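Local coordinates for calcineurin-like phosphoesterase domain-containing protein (Aquifex aeolicus, PDB 1XM7) that is of unknown function but has a calcineurin-like phosphoesterase domain and probably acts as a hydrolase, at residues 103-108 and 183-188. Sequence-based numbering, arbitrary orientation.
Sequences EHKGKR and EIDKLI
K107 lies obliquely over the side chain of I188, the last modelled residue, its methylenes on one branch of the isoleucine: CD and CE each come within 3.5 Å of I188 CG1. With CG anti to the carbonyl carbon (chi1 -64°) and the chain extended beyond it, K107 carries its amine past this branch to the backbone, where K107 NZ donates to I188 O at 3.2 Å. The bond uses a lone pair in the carbonyl plane, and the C=O...N angle of 103° shows that the amine approaches from beside the oxygen. Replacing K107 with an alanine is likely to leave I188 O without this donor and I188 CG1 without its methylene cover, giving the modelled chain end more freedom to move. Further along, I188 CD1 reaches the turn and sits 4.0 Å from K105 CB. That turn joins antiparallel strands 99-104 and 107-112, closed by the backbone bond from H104 N to K107 O (2.8 Å), and forms a beta-hairpin at the edge of one sheet of the calcineurin-like phosphoesterase fold; helix 182-185, the last in the model, packs against it. K105, also extended, crosses D185 at about a right angle and makes a weak salt bridge, K105 NZ to D185 OD1 at 3.4 Å, with R182 a second, long ion-pair partner of that oxygen. The D185 carboxylate is nearly coplanar with the H104 ring (3° between planes); OD2 lies at the ring edge, but too close to be trusted as modelled, and the imidazole is probably turned over, so the atoms it meets are in doubt. I184 CG2 also approaches H104 obliquely, while I184 touches F6, I109, L142 and I144, strand residues from both sheets.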
loop_
_atom_site.group_PDB
_atom_site.type_symbol
_atom_site.label_atom_id
_atom_site.label_comp_id
_atom_site.label_asym_id
_atom_site.label_seq_id
_atom_site.Cartn_x
_atom_site.Cartn_y
_atom_site.Cartn_z
ATOM N N GLU A 103 11.010 -11.762 -3.338
ATOM C CA GLU A 103 12.058 -12.269 -2.456
ATOM C C GLU A 103 13.083 -11.168 -2.272
ATOM O O GLU A 103 13.554 -10.586 -3.242
ATOM C CB GLU A 103 12.738 -13.489 -3.079
ATOM C CG GLU A 103 11.778 -14.596 -3.497
ATOM C CD GLU A 103 12.474 -15.732 -4.235
ATOM O OE1 GLU A 103 11.766 -16.619 -4.774
ATOM O OE2 GLU A 103 13.727 -15.738 -4.276
ATOM N N HIS A 104 13.432 -10.877 -1.031
ATOM C CA HIS A 104 14.404 -9.832 -0.776
ATOM C C HIS A 104 15.511 -10.343 0.136
ATOM O O HIS A 104 15.234 -10.814 1.240
ATOM C CB HIS A 104 13.710 -8.633 -0.133
ATOM C CG HIS A 104 14.626 -7.485 0.164
ATOM N ND1 HIS A 104 14.805 -6.986 1.438
ATOM C CD2 HIS A 104 15.401 -6.729 -0.648
ATOM C CE1 HIS A 104 15.650 -5.972 1.396
ATOM N NE2 HIS A 104 16.025 -5.794 0.142
ATOM N N LYS A 105 16.759 -10.247 -0.318
ATOM C CA LYS A 105 17.895 -10.698 0.483
ATOM C C LYS A 105 17.538 -11.966 1.251
ATOM O O LYS A 105 17.582 -12.007 2.488
ATOM C CB LYS A 105 18.346 -9.593 1.455
ATOM C CG LYS A 105 19.111 -8.467 0.775
ATOM C CD LYS A 105 19.400 -7.309 1.714
ATOM C CE LYS A 105 20.109 -6.169 0.968
ATOM N NZ LYS A 105 20.244 -4.908 1.771
ATOM N N GLY A 106 17.160 -12.993 0.497
ATOM C CA GLY A 106 16.811 -14.264 1.099
ATOM C C GLY A 106 15.343 -14.449 1.438
ATOM O O GLY A 106 14.662 -15.285 0.828
ATOM N N LYS A 107 14.854 -13.675 2.406
ATOM C CA LYS A 107 13.467 -13.782 2.844
ATOM C C LYS A 107 12.416 -13.569 1.755
ATOM O O LYS A 107 12.637 -12.850 0.777
ATOM C CB LYS A 107 13.243 -12.861 4.045
ATOM C CG LYS A 107 14.097 -13.313 5.234
ATOM C CD LYS A 107 13.717 -12.658 6.554
ATOM C CE LYS A 107 14.502 -13.297 7.706
ATOM N NZ LYS A 107 14.163 -12.695 9.031
ATOM N N ARG A 108 11.280 -14.237 1.936
ATOM C CA ARG A 108 10.169 -14.209 0.991
ATOM C C ARG A 108 9.061 -13.282 1.481
ATOM O O ARG A 108 8.590 -13.416 2.612
ATOM C CB ARG A 108 9.649 -15.633 0.825
ATOM C CG ARG A 108 8.906 -15.886 -0.446
ATOM C CD ARG A 108 8.772 -17.378 -0.695
ATOM N NE ARG A 108 7.966 -17.617 -1.886
ATOM C CZ ARG A 108 7.832 -18.793 -2.491
ATOM N NH1 ARG A 108 8.460 -19.866 -2.021
ATOM N NH2 ARG A 108 7.055 -18.898 -3.565
ATOM N N GLU A 183 13.436 -0.645 6.222
ATOM C CA GLU A 183 12.618 -1.100 7.334
ATOM C C GLU A 183 12.308 -2.592 7.280
ATOM O O GLU A 183 11.940 -3.191 8.294
ATOM C CB GLU A 183 11.332 -0.285 7.383
ATOM C CG GLU A 183 11.573 1.137 7.839
ATOM C CD GLU A 183 10.588 2.123 7.243
ATOM O OE1 GLU A 183 10.696 2.423 6.033
ATOM O OE2 GLU A 183 9.701 2.594 7.989
ATOM N N ILE A 184 12.453 -3.192 6.099
ATOM C CA ILE A 184 12.214 -4.625 5.937
ATOM C C ILE A 184 13.410 -5.336 6.547
ATOM O O ILE A 184 13.268 -6.335 7.248
ATOM C CB ILE A 184 12.124 -5.041 4.443
ATOM C CG1 ILE A 184 10.962 -4.323 3.759
ATOM C CG2 ILE A 184 11.942 -6.553 4.332
ATOM C CD1 ILE A 184 10.781 -4.719 2.317
ATOM N N ASP A 185 14.591 -4.794 6.261
ATOM C CA ASP A 185 15.854 -5.328 6.754
ATOM C C ASP A 185 15.931 -5.237 8.268
ATOM O O ASP A 185 16.522 -6.097 8.920
ATOM C CB ASP A 185 17.015 -4.558 6.131
ATOM C CG ASP A 185 17.066 -4.718 4.628
ATOM O OD1 ASP A 185 17.806 -3.961 3.963
ATOM O OD2 ASP A 185 16.363 -5.612 4.112
ATOM N N LYS A 186 15.329 -4.192 8.824
ATOM C CA LYS A 186 15.328 -4.006 10.265
ATOM C C LYS A 186 14.693 -5.230 10.912
ATOM O O LYS A 186 14.801 -5.429 12.114
ATOM C CB LYS A 186 14.544 -2.745 10.643
ATOM C CG LYS A 186 14.859 -1.504 9.793
ATOM C CD LYS A 186 16.356 -1.226 9.668
ATOM C CE LYS A 186 17.012 -0.959 11.022
ATOM N NZ LYS A 186 18.503 -0.825 10.924
ATOM N N LEU A 187 14.030 -6.051 10.104
ATOM C CA LEU A 187 13.391 -7.268 10.595
ATOM C C LEU A 187 14.295 -8.470 10.312
ATOM O O LEU A 187 14.696 -9.186 11.232
ATOM C CB LEU A 187 12.037 -7.467 9.911
ATOM C CG LEU A 187 11.055 -6.307 10.070
ATOM C CD1 LEU A 187 9.815 -6.576 9.247
ATOM C CD2 LEU A 187 10.698 -6.132 11.533
ATOM N N ILE A 188 14.614 -8.672 9.032
ATOM C CA ILE A 188 15.473 -9.772 8.584
ATOM C C ILE A 188 16.645 -10.010 9.549
ATOM O O ILE A 188 16.806 -11.172 9.992
ATOM C CB ILE A 188 16.022 -9.497 7.142
ATOM C CG1 ILE A 188 16.628 -10.772 6.548
ATOM C CG2 ILE A 188 17.088 -8.405 7.173
ATOM C CD1 ILE A 188 17.071 -10.620 5.101
#